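Local coordinates for DUF5348 domain-containing protein (Ruminococcus gnavus, PDB 3NRL) that is of unknown function but folds as a small all-beta domain of the DUF5348 family and packs as a two-chain assembly, at residues E6-Y11 against G68-M73; V46-E51 against V59-S64. One frame throughout, in Å; residues are numbered along the deposited sequence.

Contact 1. Residues E6-Y11 against G68-M73; sequences EGTLFY and GLRVRM
Glu6 lies across from Arg72, the aliphatic part of its side chain resting there, with CG 4.1 Å from Arg72 CB; the guanidinium turns elsewhere, to Asp38 and the ring of Trp45. Gly7 comes next and pairs with Val71 through two backbone bonds, Gly7 N to Val71 O and Val71 N to Gly7 O, each 2.8 Å. Val71 CG2 packs against the bare backbone of this glycine, 3.6 Å from Gly7 O. Both strands belong to one antiparallel sheet, in which 70-72, the last strand of the chain, fills the place between the first strand, 6-12, and strand 36-41. Thr8 is opposite Arg70, and its OG1 is hydrogen-bonded to Gly68 O of the second subunit, whose own Thr8 OG1 pairs likewise with Gly68 O of this chain. Leu9 lies on the same face as Val71, where a leucine suits its apolar neighbours Ile20, Leu31 and Leu66. With CG anti to the backbone N (chi1 -171°), it runs alongside Leu69, its CD2 4.2 Å from Leu69 CD1, while its CB meets Val71 CG1 at 3.9 Å. Leu9 N gives Leu69 O an almost straight bond of 2.9 Å, and Leu9 O accepts from Gly68 N.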
loop_
_atom_site.group_PDB
_atom_site.type_symbol
_atom_site.label_atom_id
_atom_site.label_comp_id
_atom_site.label_asym_id
_atom_site.label_seq_id
_atom_site.Cartn_x
_atom_site.Cartn_y
_atom_site.Cartn_z
ATOM N N GLU A 6 -11.554 -1.074 -6.621
ATOM C CA GLU A 6 -10.492 -0.271 -6.021
ATOM C C GLU A 6 -9.686 -0.993 -4.949
ATOM O O GLU A 6 -10.222 -1.762 -4.150
ATOM C CB GLU A 6 -11.070 1.026 -5.453
ATOM C CG GLU A 6 -11.519 1.997 -6.524
ATOM C CD GLU A 6 -12.225 3.206 -5.960
ATOM O OE1 GLU A 6 -11.663 3.861 -5.057
ATOM O OE2 GLU A 6 -13.345 3.505 -6.426
ATOM N N GLY A 7 -8.382 -0.738 -4.950
ATOM C CA GLY A 7 -7.502 -1.365 -3.982
ATOM C C GLY A 7 -6.209 -0.589 -3.821
ATOM O O GLY A 7 -6.059 0.512 -4.348
ATOM N N THR A 8 -5.269 -1.169 -3.092
ATOM C CA THR A 8 -3.985 -0.527 -2.861
ATOM C C THR A 8 -2.876 -1.431 -3.367
ATOM O O THR A 8 -2.891 -2.640 -3.130
ATOM C CB THR A 8 -3.766 -0.261 -1.370
ATOM O OG1 THR A 8 -3.895 -1.490 -0.649
ATOM C CG2 THR A 8 -4.789 0.720 -0.857
ATOM N N LEU A 9 -1.923 -0.829 -4.066
ATOM C CA LEU A 9 -0.791 -1.542 -4.647
ATOM C C LEU A 9 0.343 -1.687 -3.635
ATOM O O LEU A 9 0.685 -0.733 -2.927
ATOM C CB LEU A 9 -0.306 -0.776 -5.887
ATOM C CG LEU A 9 0.738 -1.402 -6.810
ATOM C CD1 LEU A 9 0.168 -2.647 -7.496
ATOM C CD2 LEU A 9 1.161 -0.374 -7.847
ATOM N N PHE A 10 0.925 -2.883 -3.559
ATOM C CA PHE A 10 2.016 -3.128 -2.622
ATOM C C PHE A 10 2.915 -4.264 -3.101
ATOM O O PHE A 10 2.504 -5.103 -3.906
ATOM C CB PHE A 10 1.453 -3.443 -1.226
ATOM C CG PHE A 10 0.919 -4.841 -1.084
ATOM C CD1 PHE A 10 1.755 -5.882 -0.682
ATOM C CD2 PHE A 10 -0.413 -5.124 -1.371
ATOM C CE1 PHE A 10 1.273 -7.187 -0.570
ATOM C CE2 PHE A 10 -0.907 -6.426 -1.264
ATOM C CZ PHE A 10 -0.063 -7.459 -0.863
ATOM N N TYR A 11 4.148 -4.283 -2.612
ATOM C CA TYR A 11 5.094 -5.320 -3.008
ATOM C C TYR A 11 5.072 -6.487 -2.029
ATOM O O TYR A 11 5.176 -6.297 -0.816
ATOM C CB TYR A 11 6.515 -4.750 -3.090
ATOM C CG TYR A 11 7.535 -5.752 -3.589
ATOM C CD1 TYR A 11 7.460 -6.266 -4.886
ATOM C CD2 TYR A 11 8.561 -6.207 -2.758
ATOM C CE1 TYR A 11 8.382 -7.212 -5.343
ATOM C CE2 TYR A 11 9.488 -7.149 -3.204
ATOM C CZ TYR A 11 9.392 -7.647 -4.496
ATOM O OH TYR A 11 10.299 -8.581 -4.939
ATOM N N GLY A 68 2.154 1.619 -2.230
ATOM C CA GLY A 68 1.088 2.408 -1.648
ATOM C C GLY A 68 0.154 3.153 -2.575
ATOM O O GLY A 68 -0.738 3.851 -2.108
ATOM N N LEU A 69 0.343 3.026 -3.883
ATOM C CA LEU A 69 -0.532 3.725 -4.817
ATOM C C LEU A 69 -1.951 3.173 -4.724
ATOM O O LEU A 69 -2.147 1.990 -4.445
ATOM C CB LEU A 69 -0.031 3.545 -6.249
ATOM C CG LEU A 69 1.280 4.217 -6.656
ATOM C CD1 LEU A 69 1.675 3.757 -8.053
ATOM C CD2 LEU A 69 1.110 5.738 -6.628
ATOM N N ARG A 70 -2.944 4.032 -4.942
ATOM C CA ARG A 70 -4.328 3.573 -4.935
ATOM C C ARG A 70 -4.618 3.204 -6.374
ATOM O O ARG A 70 -4.347 3.986 -7.287
ATOM C CB ARG A 70 -5.276 4.675 -4.447
ATOM C CG ARG A 70 -5.570 4.564 -2.958
ATOM C CD ARG A 70 -5.987 5.887 -2.342
ATOM N NE ARG A 70 -6.343 5.726 -0.934
ATOM C CZ ARG A 70 -6.366 6.714 -0.043
ATOM N NH1 ARG A 70 -6.046 7.951 -0.406
ATOM N NH2 ARG A 70 -6.711 6.464 1.211
ATOM N N VAL A 71 -5.138 2.000 -6.579
ATOM C CA VAL A 71 -5.427 1.527 -7.916
ATOM C C VAL A 71 -6.871 1.062 -8.080
ATOM O O VAL A 71 -7.602 0.877 -7.104
ATOM C CB VAL A 71 -4.480 0.369 -8.312
ATOM C CG1 VAL A 71 -3.033 0.828 -8.214
ATOM C CG2 VAL A 71 -4.718 -0.834 -7.419
ATOM N N ARG A 72 -7.252 0.870 -9.335
ATOM C CA ARG A 72 -8.591 0.442 -9.702
ATOM C C ARG A 72 -8.513 -0.452 -10.939
ATOM O O ARG A 72 -7.715 -0.200 -11.850
ATOM C CB ARG A 72 -9.455 1.668 -10.010
ATOM C CG ARG A 72 -10.570 1.412 -11.006
ATOM C CD ARG A 72 -10.575 2.463 -12.108
ATOM N NE ARG A 72 -11.636 3.447 -11.934
ATOM C CZ ARG A 72 -11.956 4.369 -12.835
ATOM N NH1 ARG A 72 -11.293 4.444 -13.983
ATOM N NH2 ARG A 72 -12.956 5.208 -12.598
HETATM N N MSE A 73 -9.337 -1.494 -10.967
HETATM C CA MSE A 73 -9.374 -2.406 -12.107
HETATM C C MSE A 73 -10.791 -2.503 -12.644
HETATM O O MSE A 73 -11.717 -2.160 -11.881
HETATM C CB MSE A 73 -8.906 -3.794 -11.697
HETATM C CG MSE A 73 -7.499 -3.821 -11.149
HETATM SE SE MSE A 73 -6.821 -5.610 -11.036
HETATM C CE MSE A 73 -6.183 -5.776 -12.859
#

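Contact 2. Residues V46-E51 against V59-S64; sequences VPVRIE and VGLNVS
The beta-hairpin of strands 44-52 and 56-59 lies at the edge of the sheet, and here its first strand meets the outgoing end of 56-59, the outermost strand on this side within the chain, and the loop that leaves it. Arg49 and Val59 form the hydrogen-bonded pair: Val59 N donates to Arg49 O at 2.8 Å, nearly straight, and Arg49 N to Val59 O at 3.0 Å, more bent; both donors lie in the carbonyl planes. Beside this pair the two side chains run side by side. Arg49 starts extended and bends at chi3 (71°), which lays one face of its guanidinium over Val59 CB, offset toward the rim, while NH2 comes 3.9 Å from Val59 CG2. A beta-branched valine suits this extended strand position and sets both methyls close to NH2. Glu51, two residues on and on the same side of the strand, fixes the group from its edge: OE2 takes NE at 2.7 Å through its anti lone pair, in the guanidinium plane, and Glu51 CG touches Val59 CG2. An alanine in place of Glu51 would probably leave the Arg49 charge without this carboxylate and its guanidinium freer to swing off Val59. Beyond the pair the chains part at Gly60, whose positive phi (112°) turns the loop away; a CB here would clash with Pro47 O, so glycine fits. On the inward side Val48, a buried residue that also packs on Phe37 and Val39, sets CG1 against Leu61 CB at 3.8 Å, crossing it at a slant. Val46 CG1 reaches Gly60 O. Where direct pairing has ended, one water bridges strand 44-52 and the loop, donating to Pro47 O at 2.8 Å and to Gly60 O at 2.7 Å.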
loop_
_atom_site.group_PDB
_atom_site.type_symbol
_atom_site.label_atom_id
_atom_site.label_comp_id
_atom_site.label_asym_id
_atom_site.label_seq_id
_atom_site.Cartn_x
_atom_site.Cartn_y
_atom_site.Cartn_z
ATOM N N VAL A 46 -5.449 7.411 -13.855
ATOM C CA VAL A 46 -4.504 7.341 -14.966
ATOM C C VAL A 46 -4.253 5.895 -15.378
ATOM O O VAL A 46 -3.873 5.068 -14.552
ATOM C CB VAL A 46 -3.145 7.972 -14.566
ATOM C CG1 VAL A 46 -2.195 7.976 -15.758
ATOM C CG2 VAL A 46 -3.359 9.383 -14.029
ATOM N N PRO A 47 -4.457 5.573 -16.667
ATOM C CA PRO A 47 -4.238 4.208 -17.155
ATOM C C PRO A 47 -2.756 3.854 -17.212
ATOM O O PRO A 47 -1.949 4.593 -17.778
ATOM C CB PRO A 47 -4.876 4.231 -18.542
ATOM C CG PRO A 47 -4.619 5.630 -18.992
ATOM C CD PRO A 47 -4.967 6.436 -17.747
ATOM N N VAL A 48 -2.399 2.726 -16.618
ATOM C CA VAL A 48 -1.009 2.294 -16.627
ATOM C C VAL A 48 -0.915 0.809 -16.923
ATOM O O VAL A 48 -1.921 0.096 -16.946
ATOM C CB VAL A 48 -0.317 2.547 -15.263
ATOM C CG1 VAL A 48 -0.407 4.012 -14.888
ATOM C CG2 VAL A 48 -0.972 1.694 -14.181
ATOM N N ARG A 49 0.310 0.350 -17.147
ATOM C CA ARG A 49 0.575 -1.056 -17.411
ATOM C C ARG A 49 1.811 -1.360 -16.581
ATOM O O ARG A 49 2.760 -0.579 -16.584
ATOM C CB ARG A 49 0.866 -1.276 -18.905
ATOM C CG ARG A 49 0.965 -2.744 -19.314
ATOM C CD ARG A 49 1.092 -2.925 -20.833
ATOM N NE ARG A 49 2.387 -2.495 -21.356
ATOM C CZ ARG A 49 2.569 -1.421 -22.120
ATOM N NH1 ARG A 49 1.540 -0.657 -22.462
ATOM N NH2 ARG A 49 3.783 -1.103 -22.536
ATOM N N ILE A 50 1.802 -2.464 -15.842
ATOM C CA ILE A 50 2.974 -2.787 -15.043
ATOM C C ILE A 50 3.883 -3.703 -15.851
ATOM O O ILE A 50 3.417 -4.624 -16.517
ATOM C CB ILE A 50 2.602 -3.449 -13.695
ATOM C CG1 ILE A 50 3.856 -3.582 -12.830
ATOM C CG2 ILE A 50 1.960 -4.812 -13.924
ATOM C CD1 ILE A 50 3.564 -3.861 -11.372
ATOM N N GLU A 51 5.181 -3.426 -15.803
ATOM C CA GLU A 51 6.159 -4.208 -16.549
ATOM C C GLU A 51 7.383 -4.479 -15.691
ATOM O O GLU A 51 7.533 -3.915 -14.607
ATOM C CB GLU A 51 6.590 -3.452 -17.811
ATOM C CG GLU A 51 5.484 -3.202 -18.819
ATOM C CD GLU A 51 5.018 -4.468 -19.524
ATOM O OE1 GLU A 51 5.587 -5.555 -19.272
ATOM O OE2 GLU A 51 4.075 -4.369 -20.337
ATOM N N VAL A 59 4.197 1.827 -16.872
ATOM C CA VAL A 59 4.207 2.533 -18.137
ATOM C C VAL A 59 2.934 3.374 -18.081
ATOM O O VAL A 59 1.868 2.858 -17.746
ATOM C CB VAL A 59 4.102 1.569 -19.344
ATOM C CG1 VAL A 59 3.854 2.362 -20.626
ATOM C CG2 VAL A 59 5.377 0.741 -19.469
ATOM N N GLY A 60 3.049 4.663 -18.373
ATOM C CA GLY A 60 1.880 5.520 -18.365
ATOM C C GLY A 60 1.838 6.567 -17.276
ATOM O O GLY A 60 0.994 7.460 -17.303
ATOM N N LEU A 61 2.751 6.466 -16.317
ATOM C CA LEU A 61 2.786 7.415 -15.221
ATOM C C LEU A 61 4.153 7.416 -14.553
ATOM O O LEU A 61 4.698 6.363 -14.226
ATOM C CB LEU A 61 1.700 7.058 -14.196
ATOM C CG LEU A 61 1.541 7.923 -12.943
ATOM C CD1 LEU A 61 1.169 9.350 -13.315
ATOM C CD2 LEU A 61 0.464 7.311 -12.058
ATOM N N ASN A 62 4.711 8.604 -14.360
ATOM C CA ASN A 62 6.004 8.715 -13.709
ATOM C C ASN A 62 5.784 8.846 -12.203
ATOM O O ASN A 62 5.162 9.804 -11.733
ATOM C CB ASN A 62 6.762 9.932 -14.246
ATOM C CG ASN A 62 7.258 9.732 -15.668
ATOM O OD1 ASN A 62 7.366 10.683 -16.440
ATOM N ND2 ASN A 62 7.574 8.489 -16.018
ATOM N N VAL A 63 6.270 7.859 -11.456
ATOM C CA VAL A 63 6.149 7.863 -10.002
ATOM C C VAL A 63 7.496 7.517 -9.366
ATOM O O VAL A 63 8.315 6.828 -9.972
ATOM C CB VAL A 63 5.101 6.839 -9.522
ATOM C CG1 VAL A 63 3.717 7.250 -9.981
ATOM C CG2 VAL A 63 5.447 5.465 -10.058
ATOM N N SER A 64 7.719 7.995 -8.145
ATOM C CA SER A 64 8.971 7.732 -7.438
ATOM C C SER A 64 9.088 6.253 -7.094
ATOM O O SER A 64 10.182 5.683 -7.100
ATOM C CB SER A 64 9.032 8.559 -6.151
ATOM O OG SER A 64 7.982 8.199 -5.269
HETATM O O HOH W 1 -1.279 7.164 -18.765
#

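The centres of contacts 1 and 2 lie about 12 Å apart in the same antiparallel sheet. Contact 1 is in its buried middle, where the first and last strands of the chain meet; contact 2 is at the surface, by the edge strand 56-59. Strand 36-41 lies between them, with 70-72 on one side and 44-52 on the other. Along the chain 6-11 comes first, then 46-51 and 59-64, on the two sides of one hairpin and separated by seven residues, and finally 68-73 returns to the start, so the local pairing falls within the span closed by the distant one. Both also border the second subunit, contact 1 through the Thr8 and Gly68 bonds, 59-64 through its far end.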